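Local coordinates for protein NADPH-flavin oxidoreductase (Helicobacter pylori, PDB 2H0U) that binds flavin mononucleotide and probably uses it, as a nitroreductase-family flavoprotein, to pass electrons from NAD(P)H to its substrates, at residues A8-R13 / M149-A154; F14-Y19 / R197-T202. One frame throughout, in Å; residues are numbered along the deposited sequence.

Interaction 1: A8-R13 / M149-A154; sequences ALQHQR and MMMAAA. With FMN (flavin mononucleotide), chain B.
Met151, a selenomethionine, lays the end of its side chain across Leu9, Gln10 and Arg13. Its SE lies 3.8 Å from Leu9 CD2. The Gln10 and Met151 side chains cross at about a right angle, with Gln10 OE1 3.6 Å from Met151 SE. The Gln10 side chain starts away from helix 131-155, but its amide comes back to this contact. Gln10 NE2 lies equally near SE, and its hydrogen bond goes to Val6 O in the same helix. Met151 CE rests 3.7 Å from Arg13 CG. Met151 CG is anti to its own backbone N (chi1 -176°), and two further bends curl the methyl over to the arginine. Ala154 CB touches both Leu9 CD1 and Arg13 CB, 4.0 Å from the latter. The contact joins the end of helix 3-12 to helix 131-155, and the short helical segments cross at 103°. In this nitroreductase fold the first residue beyond helix 3-12 is Arg13, which binds FMN. Its aliphatic part packs on helix 131-155, while bends at chi2 and chi3 turn the guanidinium to the phosphate. Arg13 NH1 gives a nearly straight bond to FMN O1P (2.8 Å, 164°), which lies in the guanidinium plane. Arg13 NH2 bonds FMN O3P at 3.0 Å, and more weakly O1P. Two oxygens are therefore gripped by one group, which probably limits its rotation. Lys204 and Arg206 add further bonds to FMN. Leu39 and Pro41 of the second subunit pack on Gln10 and Arg13.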
loop_
_atom_site.group_PDB
_atom_site.type_symbol
_atom_site.label_atom_id
_atom_site.label_comp_id
_atom_site.label_asym_id
_atom_site.label_seq_id
_atom_site.Cartn_x
_atom_site.Cartn_y
_atom_site.Cartn_z
ATOM N N ALA A 8 -1.476 15.341 -12.967
ATOM C CA ALA A 8 -0.096 15.522 -13.471
ATOM C C ALA A 8 0.982 14.880 -12.593
ATOM O O ALA A 8 1.913 14.241 -13.090
ATOM C CB ALA A 8 0.218 17.003 -13.700
ATOM N N LEU A 9 0.848 15.050 -11.286
ATOM C CA LEU A 9 1.786 14.453 -10.336
ATOM C C LEU A 9 1.888 12.925 -10.478
ATOM O O LEU A 9 2.948 12.337 -10.214
ATOM C CB LEU A 9 1.372 14.805 -8.893
ATOM C CG LEU A 9 2.504 14.554 -7.869
ATOM C CD1 LEU A 9 3.650 15.530 -8.044
ATOM C CD2 LEU A 9 1.969 14.555 -6.402
ATOM N N GLN A 10 0.775 12.287 -10.841
ATOM C CA GLN A 10 0.745 10.846 -10.970
ATOM C C GLN A 10 1.557 10.387 -12.173
ATOM O O GLN A 10 1.950 9.224 -12.230
ATOM C CB GLN A 10 -0.704 10.331 -11.107
ATOM C CG GLN A 10 -1.673 10.852 -10.017
ATOM C CD GLN A 10 -1.167 10.704 -8.581
ATOM O OE1 GLN A 10 -0.678 9.646 -8.174
ATOM N NE2 GLN A 10 -1.275 11.799 -7.805
ATOM N N HIS A 11 1.795 11.304 -13.127
ATOM C CA HIS A 11 2.652 11.020 -14.304
ATOM C C HIS A 11 4.122 11.316 -14.001
ATOM O O HIS A 11 5.030 10.591 -14.473
ATOM C CB HIS A 11 2.190 11.822 -15.506
ATOM C CG HIS A 11 0.877 11.372 -16.056
ATOM N ND1 HIS A 11 0.775 10.440 -17.078
ATOM C CD2 HIS A 11 -0.389 11.728 -15.735
ATOM C CE1 HIS A 11 -0.504 10.260 -17.366
ATOM N NE2 HIS A 11 -1.226 11.027 -16.567
ATOM N N GLN A 12 4.343 12.375 -13.214
ATOM C CA GLN A 12 5.670 12.695 -12.676
ATOM C C GLN A 12 6.253 11.559 -11.830
ATOM O O GLN A 12 7.446 11.279 -11.898
ATOM C CB GLN A 12 5.624 14.005 -11.880
ATOM C CG GLN A 12 6.961 14.468 -11.310
ATOM C CD GLN A 12 6.874 15.812 -10.573
ATOM O OE1 GLN A 12 6.071 16.674 -10.938
ATOM N NE2 GLN A 12 7.732 16.009 -9.558
ATOM N N ARG A 13 5.414 10.930 -11.010
ATOM C CA ARG A 13 5.833 9.791 -10.194
ATOM C C ARG A 13 5.919 8.599 -11.157
ATOM O O ARG A 13 4.912 8.178 -11.695
ATOM C CB ARG A 13 4.769 9.516 -9.098
ATOM C CG ARG A 13 5.284 8.744 -7.821
ATOM C CD ARG A 13 5.554 7.224 -8.054
ATOM N NE ARG A 13 4.542 6.644 -8.941
ATOM C CZ ARG A 13 4.731 5.622 -9.770
ATOM N NH1 ARG A 13 5.898 4.991 -9.792
ATOM N NH2 ARG A 13 3.747 5.257 -10.589
HETATM N N MSE A 149 5.414 7.805 0.987
HETATM C CA MSE A 149 6.769 8.342 0.779
HETATM C C MSE A 149 7.062 8.626 -0.695
HETATM O O MSE A 149 7.629 9.656 -1.031
HETATM C CB MSE A 149 7.828 7.394 1.377
HETATM C CG MSE A 149 7.725 7.422 2.923
HETATM SE SE MSE A 149 9.106 6.320 3.760
HETATM C CE MSE A 149 10.760 7.296 3.195
HETATM N N MSE A 150 6.737 7.692 -1.591
HETATM C CA MSE A 150 6.973 7.950 -3.021
HETATM C C MSE A 150 6.168 9.119 -3.520
HETATM O O MSE A 150 6.664 9.929 -4.311
HETATM C CB MSE A 150 6.635 6.710 -3.846
HETATM C CG MSE A 150 7.577 5.617 -3.423
HETATM SE SE MSE A 150 7.368 4.111 -4.660
HETATM C CE MSE A 150 5.601 3.573 -4.184
HETATM N N MSE A 151 4.914 9.245 -3.056
HETATM C CA MSE A 151 4.109 10.347 -3.521
HETATM C C MSE A 151 4.616 11.695 -2.958
HETATM O O MSE A 151 4.668 12.694 -3.673
HETATM C CB MSE A 151 2.610 10.100 -3.209
HETATM C CG MSE A 151 1.703 11.198 -3.771
HETATM SE SE MSE A 151 1.566 10.878 -5.708
HETATM C CE MSE A 151 2.126 8.985 -5.853
ATOM N N ALA A 152 5.006 11.725 -1.691
ATOM C CA ALA A 152 5.619 12.917 -1.096
ATOM C C ALA A 152 6.932 13.295 -1.795
ATOM O O ALA A 152 7.224 14.502 -2.045
ATOM C CB ALA A 152 5.846 12.652 0.408
ATOM N N ALA A 153 7.721 12.269 -2.127
ATOM C CA ALA A 153 8.975 12.463 -2.851
ATOM C C ALA A 153 8.656 13.187 -4.179
ATOM O O ALA A 153 9.307 14.182 -4.525
ATOM C CB ALA A 153 9.650 11.112 -3.109
ATOM N N ALA A 154 7.600 12.731 -4.872
ATOM C CA ALA A 154 7.205 13.376 -6.162
ATOM C C ALA A 154 6.793 14.833 -5.933
ATOM O O ALA A 154 7.173 15.722 -6.695
ATOM C CB ALA A 154 6.086 12.607 -6.853
HETATM N N1 FMN B . 10.985 -2.220 -10.803
HETATM C C2 FMN B . 12.236 -2.817 -10.875
HETATM O O2 FMN B . 12.970 -2.537 -11.814
HETATM N N3 FMN B . 12.643 -3.741 -9.948
HETATM C C4 FMN B . 11.797 -4.103 -8.931
HETATM O O4 FMN B . 12.215 -4.816 -8.022
HETATM C C4A FMN B . 10.509 -3.525 -8.876
HETATM N N5 FMN B . 9.646 -3.876 -7.868
HETATM C C5A FMN B . 8.418 -3.249 -7.730
HETATM C C6 FMN B . 7.599 -3.641 -6.651
HETATM C C7 FMN B . 6.352 -3.011 -6.519
HETATM C C7M FMN B . 5.652 -3.135 -5.196
HETATM C C8 FMN B . 5.900 -2.056 -7.450
HETATM C C8M FMN B . 4.680 -1.188 -7.111
HETATM C C9 FMN B . 6.723 -1.690 -8.504
HETATM C C9A FMN B . 7.983 -2.305 -8.659
HETATM N N10 FMN B . 8.822 -1.971 -9.731
HETATM C C10 FMN B . 10.106 -2.565 -9.806
HETATM C "C1'" FMN B . 8.433 -0.969 -10.779
HETATM C "C2'" FMN B . 7.248 -1.440 -11.635
HETATM O "O2'" FMN B . 7.757 -2.145 -12.742
HETATM C "C3'" FMN B . 6.498 -0.180 -12.087
HETATM O "O3'" FMN B . 5.969 0.495 -10.962
HETATM C "C4'" FMN B . 5.312 -0.425 -13.013
HETATM O "O4'" FMN B . 5.811 -0.949 -14.232
HETATM C "C5'" FMN B . 4.456 0.824 -13.302
HETATM O "O5'" FMN B . 5.324 1.795 -13.915
HETATM P P FMN B . 5.503 3.237 -13.241
HETATM O O1P FMN B . 5.895 2.983 -11.808
HETATM O O2P FMN B . 6.623 3.930 -14.014
HETATM O O3P FMN B . 4.220 4.022 -13.328
#

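Interaction 2: F14-Y19 / R197-T202; sequences FAAKKY and RNQEIT. With FMN (flavin mononucleotide), chain B.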
loop_
_atom_site.group_PDB
_atom_site.type_symbol
_atom_site.label_atom_id
_atom_site.label_comp_id
_atom_site.label_asym_id
_atom_site.label_seq_id
_atom_site.Cartn_x
_atom_site.Cartn_y
_atom_site.Cartn_z
ATOM N N PHE A 14 7.120 8.076 -11.393
ATOM C CA PHE A 14 7.265 6.896 -12.229
ATOM C C PHE A 14 8.387 6.069 -11.633
ATOM O O PHE A 14 9.089 6.521 -10.736
ATOM C CB PHE A 14 7.592 7.272 -13.690
ATOM C CG PHE A 14 9.028 7.681 -13.906
ATOM C CD1 PHE A 14 9.934 6.831 -14.565
ATOM C CD2 PHE A 14 9.477 8.946 -13.471
ATOM C CE1 PHE A 14 11.259 7.244 -14.778
ATOM C CE2 PHE A 14 10.804 9.331 -13.643
ATOM C CZ PHE A 14 11.690 8.501 -14.297
ATOM N N ALA A 15 8.550 4.852 -12.125
ATOM C CA ALA A 15 9.575 3.979 -11.579
ATOM C C ALA A 15 10.921 4.347 -12.213
ATOM O O ALA A 15 11.293 3.873 -13.322
ATOM C CB ALA A 15 9.215 2.495 -11.801
ATOM N N ALA A 16 11.647 5.232 -11.522
ATOM C CA ALA A 16 12.930 5.701 -12.035
ATOM C C ALA A 16 13.989 4.621 -11.881
ATOM O O ALA A 16 14.249 4.129 -10.773
ATOM C CB ALA A 16 13.349 7.004 -11.317
ATOM N N LYS A 17 14.611 4.249 -12.998
ATOM C CA LYS A 17 15.656 3.203 -12.983
ATOM C C LYS A 17 17.077 3.743 -13.126
ATOM O O LYS A 17 18.048 3.013 -12.845
ATOM C CB LYS A 17 15.444 2.164 -14.101
ATOM C CG LYS A 17 14.129 1.332 -14.100
ATOM C CD LYS A 17 13.385 1.251 -12.766
ATOM C CE LYS A 17 11.976 0.665 -12.993
ATOM N NZ LYS A 17 11.921 -0.522 -13.944
ATOM N N LYS A 18 17.210 4.981 -13.602
ATOM C CA LYS A 18 18.501 5.636 -13.803
ATOM C C LYS A 18 18.578 6.952 -13.012
ATOM O O LYS A 18 17.733 7.846 -13.164
ATOM C CB LYS A 18 18.753 5.933 -15.285
ATOM C CG LYS A 18 18.835 4.735 -16.187
ATOM C CD LYS A 18 19.642 5.160 -17.430
ATOM C CE LYS A 18 19.942 4.044 -18.412
ATOM N NZ LYS A 18 18.872 3.966 -19.448
ATOM N N TYR A 19 19.591 7.056 -12.168
ATOM C CA TYR A 19 19.690 8.129 -11.192
ATOM C C TYR A 19 20.945 8.942 -11.412
ATOM O O TYR A 19 21.972 8.426 -11.884
ATOM C CB TYR A 19 19.692 7.553 -9.770
ATOM C CG TYR A 19 18.343 7.007 -9.367
ATOM C CD1 TYR A 19 17.376 7.849 -8.784
ATOM C CD2 TYR A 19 18.015 5.671 -9.593
ATOM C CE1 TYR A 19 16.141 7.389 -8.438
ATOM C CE2 TYR A 19 16.762 5.192 -9.234
ATOM C CZ TYR A 19 15.840 6.062 -8.672
ATOM O OH TYR A 19 14.607 5.600 -8.325
ATOM N N ARG A 197 16.276 11.395 -10.946
ATOM C CA ARG A 197 16.351 10.641 -12.190
ATOM C C ARG A 197 17.421 11.233 -13.118
ATOM O O ARG A 197 17.683 12.444 -13.099
ATOM C CB ARG A 197 14.984 10.652 -12.927
ATOM C CG ARG A 197 14.561 12.076 -13.380
ATOM C CD ARG A 197 13.148 12.068 -13.985
ATOM N NE ARG A 197 12.655 13.410 -14.315
ATOM C CZ ARG A 197 12.872 14.071 -15.457
ATOM N NH1 ARG A 197 13.618 13.564 -16.430
ATOM N NH2 ARG A 197 12.346 15.282 -15.607
ATOM N N ASN A 198 18.028 10.361 -13.907
ATOM C CA ASN A 198 18.909 10.792 -14.968
ATOM C C ASN A 198 18.425 10.264 -16.318
ATOM O O ASN A 198 19.220 9.902 -17.192
ATOM C CB ASN A 198 20.336 10.349 -14.668
ATOM C CG ASN A 198 21.338 11.235 -15.336
ATOM O OD1 ASN A 198 20.981 12.297 -15.854
ATOM N ND2 ASN A 198 22.592 10.832 -15.313
ATOM N N GLN A 199 17.097 10.201 -16.470
ATOM C CA GLN A 199 16.459 9.707 -17.687
ATOM C C GLN A 199 15.145 10.447 -17.839
ATOM O O GLN A 199 14.705 11.121 -16.891
ATOM C CB GLN A 199 16.175 8.206 -17.597
ATOM C CG GLN A 199 15.310 7.810 -16.436
ATOM C CD GLN A 199 15.020 6.319 -16.400
ATOM O OE1 GLN A 199 15.254 5.569 -17.374
ATOM N NE2 GLN A 199 14.561 5.880 -15.272
ATOM N N GLU A 200 14.513 10.316 -19.003
ATOM C CA GLU A 200 13.191 10.927 -19.193
ATOM C C GLU A 200 12.151 10.187 -18.349
ATOM O O GLU A 200 12.332 9.003 -18.007
ATOM C CB GLU A 200 12.783 10.948 -20.672
ATOM C CG GLU A 200 13.660 11.840 -21.559
ATOM C CD GLU A 200 13.513 13.329 -21.267
ATOM O OE1 GLU A 200 12.378 13.843 -21.184
ATOM O OE2 GLU A 200 14.551 14.009 -21.133
ATOM N N ILE A 201 11.074 10.888 -18.001
ATOM C CA ILE A 201 9.933 10.245 -17.335
ATOM C C ILE A 201 9.298 9.210 -18.263
ATOM O O ILE A 201 8.917 9.526 -19.379
ATOM C CB ILE A 201 8.920 11.343 -16.856
ATOM C CG1 ILE A 201 9.615 12.269 -15.861
ATOM C CG2 ILE A 201 7.597 10.724 -16.281
ATOM C CD1 ILE A 201 8.896 13.558 -15.622
ATOM N N THR A 202 9.196 7.962 -17.805
ATOM C CA THR A 202 8.645 6.868 -18.624
ATOM C C THR A 202 7.142 7.105 -18.765
ATOM O O THR A 202 6.461 7.176 -17.738
ATOM C CB THR A 202 8.885 5.514 -17.902
ATOM O OG1 THR A 202 10.283 5.390 -17.618
ATOM C CG2 THR A 202 8.420 4.287 -18.753
HETATM N N1 FMN B . 10.985 -2.220 -10.803
HETATM C C2 FMN B . 12.236 -2.817 -10.875
HETATM O O2 FMN B . 12.970 -2.537 -11.814
HETATM N N3 FMN B . 12.643 -3.741 -9.948
HETATM C C4 FMN B . 11.797 -4.103 -8.931
HETATM O O4 FMN B . 12.215 -4.816 -8.022
HETATM C C4A FMN B . 10.509 -3.525 -8.876
HETATM N N5 FMN B . 9.646 -3.876 -7.868
HETATM C C5A FMN B . 8.418 -3.249 -7.730
HETATM C C6 FMN B . 7.599 -3.641 -6.651
HETATM C C7 FMN B . 6.352 -3.011 -6.519
HETATM C C7M FMN B . 5.652 -3.135 -5.196
HETATM C C8 FMN B . 5.900 -2.056 -7.450
HETATM C C8M FMN B . 4.680 -1.188 -7.111
HETATM C C9 FMN B . 6.723 -1.690 -8.504
HETATM C C9A FMN B . 7.983 -2.305 -8.659
HETATM N N10 FMN B . 8.822 -1.971 -9.731
HETATM C C10 FMN B . 10.106 -2.565 -9.806
HETATM C "C1'" FMN B . 8.433 -0.969 -10.779
HETATM C "C2'" FMN B . 7.248 -1.440 -11.635
HETATM O "O2'" FMN B . 7.757 -2.145 -12.742
HETATM C "C3'" FMN B . 6.498 -0.180 -12.087
HETATM O "O3'" FMN B . 5.969 0.495 -10.962
HETATM C "C4'" FMN B . 5.312 -0.425 -13.013
HETATM O "O4'" FMN B . 5.811 -0.949 -14.232
HETATM C "C5'" FMN B . 4.456 0.824 -13.302
HETATM O "O5'" FMN B . 5.324 1.795 -13.915
HETATM P P FMN B . 5.503 3.237 -13.241
HETATM O O1P FMN B . 5.895 2.983 -11.808
HETATM O O2P FMN B . 6.623 3.930 -14.014
HETATM O O3P FMN B . 4.220 4.022 -13.328
HETATM O O HOH W 1 10.681 3.308 -15.835
HETATM O O HOH W 2 23.004 8.403 -14.446
#
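Segments 14-19 and 197-202 are irregular loops that meet through a single beta bridge, Tyr19 with Arg197, where the CA atoms stand 4.3 Å apart. Asn198 N donates to Lys18 O (2.6 Å, 166°). Within the nitroreductase-family fold the first loop follows helix 3-12 and lines the FMN site. The second follows strand 186-195. Phe14 packs against 197-202. Its ring takes Ile201 CA over the centre of one face, a CH-pi contact 3.9 Å from the centroid. Thr202 N lies over the same face, nearer the rim, and Ala16 N lies over the opposite one. Arg197 CD comes to the ring edge, 3.6 Å from Phe14 CE2. The Arg197 chain runs extended from CG to NE, and Arg197 NH1 reaches back to Gln199 O (2.7 Å). Ile201 CG1 lies over one face of that guanidinium, toward its rim. The cofactor lies beyond Phe14. Ala15 N bonds FMN O2P almost straight (2.9 Å, 169°); a backbone N-H thus shares in binding the phosphate. Lys17 bends at chi2 and chi4 and sends its NZ to FMN O2 on the flavin ring. Backbone bonds between Ala16 and Ser160 join the loop to strand 159-163. One water, lying in the plane of the Phe14 ring at its edge, donates to Ala15 O at 2.6 Å and also bonds Thr202 OG1 at 2.8 Å.

Overall arrangement
Segments 8-13 and 14-19 are consecutive, their partners lie far apart in sequence, and both interactions reach the same FMN. Their centres are 12 Å apart, and His11 O packs against Ile201 CG2 between them. Interaction 1 is buried and joins two helices. It is mainly apolar, apart from the arginine that meets the phosphate. Interaction 2 is partly buried and joins two loops, with one backbone hydrogen bond, bridging waters and an aromatic ring. Together they give the cofactor side-chain charge from 8-13, and a backbone N-H and a lysine from 14-19. The second subunit packs on interaction 1 but does not touch the segments of interaction 2.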